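Local coordinates for gamma-glutamyltranspeptidase (Streptomyces lincolnensis, PDB 6J3A), which belongs to the LmbA-like gamma-glutamyltranspeptidase homologues of the Ntn-hydrolase clan and probably acts as a gamma-glutamyl transferase, at residues R341-D346 with E351-S356; Q285-P290 with E335-R340. All coordinates share one frame; numbering follows the deposited sequence.

Contact 1 of 2, residues R341-D346 with E351-S356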
loop_
_atom_site.group_PDB
_atom_site.type_symbol
_atom_site.label_atom_id
_atom_site.label_comp_id
_atom_site.label_asym_id
_atom_site.label_seq_id
_atom_site.Cartn_x
_atom_site.Cartn_y
_atom_site.Cartn_z
ATOM N N ARG A 341 -22.425 -0.679 34.256
ATOM C CA ARG A 341 -20.965 -0.716 34.436
ATOM C C ARG A 341 -20.484 -1.251 35.791
ATOM O O ARG A 341 -19.331 -1.663 35.903
ATOM C CB ARG A 341 -20.323 0.645 34.139
ATOM C CG ARG A 341 -20.429 1.739 35.207
ATOM C CD ARG A 341 -19.621 2.968 34.794
ATOM N NE ARG A 341 -20.092 3.463 33.496
ATOM C CZ ARG A 341 -20.923 4.488 33.290
ATOM N NH1 ARG A 341 -21.291 4.794 32.044
ATOM N NH2 ARG A 341 -21.393 5.220 34.294
ATOM N N GLU A 342 -21.362 -1.239 36.798
ATOM C CA GLU A 342 -21.099 -1.868 38.106
ATOM C C GLU A 342 -21.003 -3.386 37.996
ATOM O O GLU A 342 -20.351 -4.035 38.822
ATOM C CB GLU A 342 -22.211 -1.537 39.116
ATOM C CG GLU A 342 -22.457 -0.057 39.395
ATOM C CD GLU A 342 -21.226 0.692 39.905
ATOM O OE1 GLU A 342 -20.301 0.052 40.471
ATOM O OE2 GLU A 342 -21.182 1.937 39.748
ATOM N N LEU A 343 -21.667 -3.944 36.987
ATOM C CA LEU A 343 -21.601 -5.376 36.699
ATOM C C LEU A 343 -20.245 -5.845 36.165
ATOM O O LEU A 343 -20.006 -7.053 36.069
ATOM C CB LEU A 343 -22.707 -5.771 35.711
ATOM C CG LEU A 343 -24.146 -5.514 36.173
ATOM C CD1 LEU A 343 -25.103 -5.687 35.006
ATOM C CD2 LEU A 343 -24.517 -6.438 37.330
ATOM N N VAL A 344 -19.378 -4.902 35.794
ATOM C CA VAL A 344 -17.973 -5.199 35.507
ATOM C C VAL A 344 -17.292 -5.480 36.851
ATOM O O VAL A 344 -17.189 -4.588 37.690
ATOM C CB VAL A 344 -17.257 -4.033 34.778
ATOM C CG1 VAL A 344 -15.818 -4.401 34.447
ATOM C CG2 VAL A 344 -17.986 -3.647 33.495
ATOM N N GLY A 345 -16.856 -6.719 37.049
ATOM C CA GLY A 345 -16.214 -7.147 38.293
ATOM C C GLY A 345 -14.746 -7.419 38.070
ATOM O O GLY A 345 -14.263 -7.367 36.941
ATOM N N ASP A 346 -14.037 -7.705 39.156
ATOM C CA ASP A 346 -12.618 -8.064 39.093
ATOM C C ASP A 346 -12.374 -9.318 38.261
ATOM O O ASP A 346 -11.350 -9.422 37.580
ATOM C CB ASP A 346 -12.056 -8.276 40.500
ATOM C CG ASP A 346 -11.965 -6.982 41.306
ATOM O OD1 ASP A 346 -12.255 -5.884 40.772
ATOM O OD2 ASP A 346 -11.601 -7.074 42.500
ATOM N N GLU A 351 -21.099 -15.657 31.948
ATOM C CA GLU A 351 -22.553 -15.645 31.953
ATOM C C GLU A 351 -23.036 -14.612 30.942
ATOM O O GLU A 351 -22.401 -13.563 30.752
ATOM C CB GLU A 351 -23.063 -15.277 33.354
ATOM C CG GLU A 351 -23.129 -16.432 34.353
ATOM C CD GLU A 351 -21.763 -16.940 34.799
ATOM O OE1 GLU A 351 -20.953 -16.135 35.313
ATOM O OE2 GLU A 351 -21.494 -18.153 34.646
ATOM N N LEU A 352 -24.151 -14.916 30.288
ATOM C CA LEU A 352 -24.822 -13.945 29.436
ATOM C C LEU A 352 -25.793 -13.156 30.314
ATOM O O LEU A 352 -26.695 -13.742 30.904
ATOM C CB LEU A 352 -25.567 -14.647 28.304
ATOM C CG LEU A 352 -26.095 -13.727 27.203
ATOM C CD1 LEU A 352 -24.931 -13.155 26.411
ATOM C CD2 LEU A 352 -27.044 -14.475 26.278
ATOM N N ARG A 353 -25.599 -11.839 30.404
ATOM C CA ARG A 353 -26.328 -11.003 31.371
ATOM C C ARG A 353 -26.974 -9.789 30.709
ATOM O O ARG A 353 -26.447 -8.679 30.823
ATOM C CB ARG A 353 -25.377 -10.521 32.470
ATOM C CG ARG A 353 -24.800 -11.640 33.327
ATOM C CD ARG A 353 -23.318 -11.426 33.589
ATOM N NE ARG A 353 -23.057 -10.622 34.781
ATOM C CZ ARG A 353 -22.051 -9.752 34.944
ATOM N NH1 ARG A 353 -21.169 -9.491 33.983
ATOM N NH2 ARG A 353 -21.930 -9.110 36.100
ATOM N N PRO A 354 -28.121 -9.983 30.030
ATOM C CA PRO A 354 -28.796 -8.835 29.436
ATOM C C PRO A 354 -29.485 -8.016 30.505
ATOM O O PRO A 354 -29.907 -8.556 31.526
ATOM C CB PRO A 354 -29.835 -9.464 28.501
ATOM C CG PRO A 354 -30.047 -10.844 29.010
ATOM C CD PRO A 354 -28.960 -11.191 29.991
ATOM N N GLY A 355 -29.596 -6.721 30.260
ATOM C CA GLY A 355 -30.207 -5.817 31.213
ATOM C C GLY A 355 -31.671 -5.575 30.936
ATOM O O GLY A 355 -32.267 -6.188 30.039
ATOM N N SER A 356 -32.212 -4.644 31.719
ATOM C CA SER A 356 -33.628 -4.320 31.754
ATOM C C SER A 356 -33.924 -2.840 31.425
ATOM O O SER A 356 -34.391 -2.089 32.294
ATOM C CB SER A 356 -34.197 -4.707 33.128
ATOM O OG SER A 356 -34.540 -6.080 33.141
#

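Contact 2 of 2, residues Q285-P290 with E335-R340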
loop_
_atom_site.group_PDB
_atom_site.type_symbol
_atom_site.label_atom_id
_atom_site.label_comp_id
_atom_site.label_asym_id
_atom_site.label_seq_id
_atom_site.Cartn_x
_atom_site.Cartn_y
_atom_site.Cartn_z
ATOM N N GLN A 285 -21.107 -0.209 24.028
ATOM C CA GLN A 285 -19.792 -0.388 24.639
ATOM C C GLN A 285 -19.158 0.932 25.092
ATOM O O GLN A 285 -18.492 0.978 26.130
ATOM C CB GLN A 285 -18.865 -1.142 23.691
ATOM C CG GLN A 285 -19.188 -2.625 23.602
ATOM C CD GLN A 285 -18.394 -3.319 22.514
ATOM O OE1 GLN A 285 -17.277 -3.766 22.744
ATOM N NE2 GLN A 285 -18.967 -3.408 21.323
ATOM N N LEU A 286 -19.392 1.989 24.315
ATOM C CA LEU A 286 -18.894 3.333 24.616
ATOM C C LEU A 286 -19.632 3.947 25.791
ATOM O O LEU A 286 -19.015 4.559 26.672
ATOM C CB LEU A 286 -19.072 4.253 23.403
ATOM C CG LEU A 286 -18.165 4.031 22.203
ATOM C CD1 LEU A 286 -18.622 4.902 21.046
ATOM C CD2 LEU A 286 -16.727 4.348 22.557
ATOM N N ALA A 287 -20.958 3.798 25.779
ATOM C CA ALA A 287 -21.805 4.217 26.899
ATOM C C ALA A 287 -21.482 3.521 28.228
ATOM O O ALA A 287 -21.701 4.078 29.296
ATOM C CB ALA A 287 -23.260 4.003 26.551
ATOM N N LEU A 288 -20.959 2.309 28.149
ATOM C CA LEU A 288 -20.558 1.553 29.340
ATOM C C LEU A 288 -19.325 2.100 30.034
ATOM O O LEU A 288 -19.147 1.888 31.234
ATOM C CB LEU A 288 -20.314 0.071 28.984
ATOM C CG LEU A 288 -21.272 -1.038 29.444
ATOM C CD1 LEU A 288 -22.576 -0.550 30.036
ATOM C CD2 LEU A 288 -21.557 -1.991 28.291
ATOM N N LEU A 289 -18.479 2.797 29.288
ATOM C CA LEU A 289 -17.170 3.168 29.789
ATOM C C LEU A 289 -17.262 4.218 30.891
ATOM O O LEU A 289 -18.117 5.093 30.828
ATOM C CB LEU A 289 -16.306 3.694 28.643
ATOM C CG LEU A 289 -16.016 2.694 27.515
ATOM C CD1 LEU A 289 -15.441 3.416 26.302
ATOM C CD2 LEU A 289 -15.094 1.569 27.973
ATOM N N PRO A 290 -16.392 4.120 31.915
ATOM C CA PRO A 290 -16.283 5.242 32.833
ATOM C C PRO A 290 -15.552 6.426 32.183
ATOM O O PRO A 290 -14.862 6.256 31.172
ATOM C CB PRO A 290 -15.466 4.671 34.001
ATOM C CG PRO A 290 -14.675 3.559 33.417
ATOM C CD PRO A 290 -15.508 3.002 32.298
ATOM N N GLU A 335 -28.382 6.859 32.919
ATOM C CA GLU A 335 -29.116 6.131 33.977
ATOM C C GLU A 335 -28.884 4.604 33.906
ATOM O O GLU A 335 -28.376 3.991 34.858
ATOM C CB GLU A 335 -30.621 6.536 33.917
ATOM C CG GLU A 335 -31.693 5.516 34.337
ATOM C CD GLU A 335 -31.753 5.242 35.840
ATOM O OE1 GLU A 335 -30.685 5.179 36.514
ATOM O OE2 GLU A 335 -32.893 5.077 36.348
ATOM N N TYR A 336 -29.214 4.029 32.751
ATOM C CA TYR A 336 -29.101 2.585 32.498
ATOM C C TYR A 336 -27.661 2.065 32.639
ATOM O O TYR A 336 -27.395 1.061 33.321
ATOM C CB TYR A 336 -29.639 2.298 31.094
ATOM C CG TYR A 336 -29.542 0.863 30.644
ATOM C CD1 TYR A 336 -30.323 -0.123 31.225
ATOM C CD2 TYR A 336 -28.676 0.496 29.621
ATOM C CE1 TYR A 336 -30.239 -1.436 30.810
ATOM C CE2 TYR A 336 -28.582 -0.812 29.198
ATOM C CZ TYR A 336 -29.379 -1.773 29.787
ATOM O OH TYR A 336 -29.293 -3.081 29.376
ATOM N N ASN A 337 -26.751 2.785 31.988
ATOM C CA ASN A 337 -25.352 2.396 31.884
ATOM C C ASN A 337 -24.575 2.559 33.199
ATOM O O ASN A 337 -23.614 1.819 33.468
ATOM C CB ASN A 337 -24.711 3.161 30.724
ATOM C CG ASN A 337 -25.172 2.635 29.379
ATOM O OD1 ASN A 337 -24.768 1.552 28.976
ATOM N ND2 ASN A 337 -26.045 3.379 28.693
ATOM N N ALA A 338 -25.013 3.510 34.020
ATOM C CA ALA A 338 -24.478 3.676 35.368
ATOM C C ALA A 338 -24.739 2.396 36.158
ATOM O O ALA A 338 -23.850 1.871 36.826
ATOM C CB ALA A 338 -25.116 4.872 36.056
ATOM N N GLY A 339 -25.961 1.889 36.056
ATOM C CA GLY A 339 -26.285 0.585 36.618
ATOM C C GLY A 339 -25.407 -0.516 36.052
ATOM O O GLY A 339 -24.779 -1.271 36.801
ATOM N N ARG A 340 -25.325 -0.569 34.727
ATOM C CA ARG A 340 -24.654 -1.676 34.025
ATOM C C ARG A 340 -23.146 -1.801 34.249
ATOM O O ARG A 340 -22.651 -2.912 34.415
ATOM C CB ARG A 340 -24.927 -1.603 32.527
ATOM C CG ARG A 340 -26.401 -1.694 32.179
ATOM C CD ARG A 340 -26.658 -2.859 31.260
ATOM N NE ARG A 340 -26.631 -4.149 31.939
ATOM C CZ ARG A 340 -26.478 -5.325 31.332
ATOM N NH1 ARG A 340 -26.319 -5.421 30.008
ATOM N NH2 ARG A 340 -26.473 -6.426 32.064
#

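Contact 1 of 2, residues R341-D346 with E351-S356
R353 meets L343 with the outer edge of its guanidinium group, both terminal nitrogens directed at the same backbone oxygen. The main bond runs from R353 NH2 to L343 O, 2.8 Å long and nearly straight at 164°. It lands on a lone pair of the carbonyl, and the oxygen lies almost in the guanidinium plane. A second, weak bond from R353 NH1 to L343 O spans 3.4 Å, making an uneven fork. Bends at chi2 (137°) and chi3 (89°) swing the arginine chain round to bring this edge to the carbonyl. L343 adds an aliphatic touch, its CB 3.5 Å from R353 NH2.

The acceptor sits in a type I turn, R341 to V344, closed by V344 N bonding to R341 O at 3.2 Å. With an alanine in place of R353, L343 O would probably lose both guanidinium donors, and the segments their side-chain link. Backbone groups find other mates: R353 O bonds R340 NH2, G355 N bonds D315 OD1, G355 O bonds W319 NE1, and G345 O bonds H303 NE2. Both segments belong to the surface loop that leaves helix 334-341 and lie against helix 299-319, where V344 touches E307, R353 touches L311 and P354 touches A318.

Contact 2 of 2, residues Q285-P290 with E335-R340
L288 and N337 bring the two backbones together, their CA atoms 5.5 Å apart. Residues 285-288 lie on helix 280-288, and L289 N bonds L286 O at 3.2 Å, whereas the helix carrying 335-340 is still running, R340 N bonding Y336 O at 3.0 Å.

N337 reaches across to A287 and L288. Its CB rests 3.5 Å from A287 O, and the amide nitrogen ND2 packs at 3.6 Å from A287 CB. The amide oxygen comes close to the leucine, with N337 OD1 3.2 Å from L288 CD1, as the two side chains cross at about a right angle. L288 gets there through unusual torsions: chi2 of 11° nearly eclipses CD1 with CA, which suggests strain or some uncertainty in its placement. The same methyl, L288 CD1, meets R340 CB at 3.6 Å.

The polar end of N337 looks elsewhere: ND2 gives hydrogen bonds to S333 O and L331 O, which fixes the amide's rotation. Within its own helix, R340 CG lies 3.7 Å above the centre of the Y336 ring. The buried junction is walled by helix 299-319, through L311 on R340 and L305 on L289, while Y263 of strand 256-265 meets A287 and helix 506-519 packs on L286.

Contact 2 is buried and contact 1 lies at the surface, yet their centres are only about 10 Å apart. Contact 2 packs helix 280-288 against helix 334-341 by van der Waals contacts around a leucine and an asparagine; contact 1 ties two loop segments by an arginine bonded to a carbonyl. Helix 334-341 connects them, since 341-346 continues directly from 335-340, and helix 299-319 backs both. Arginine-to-carbonyl bonds also stitch one contact to the other: R341 NE, from contact 1, reaches L288 O of contact 2 at 2.9 Å, a probable hydrogen bond. Backbone carbonyls thus take arginine donors in the loops and beside helix 280-288 alike.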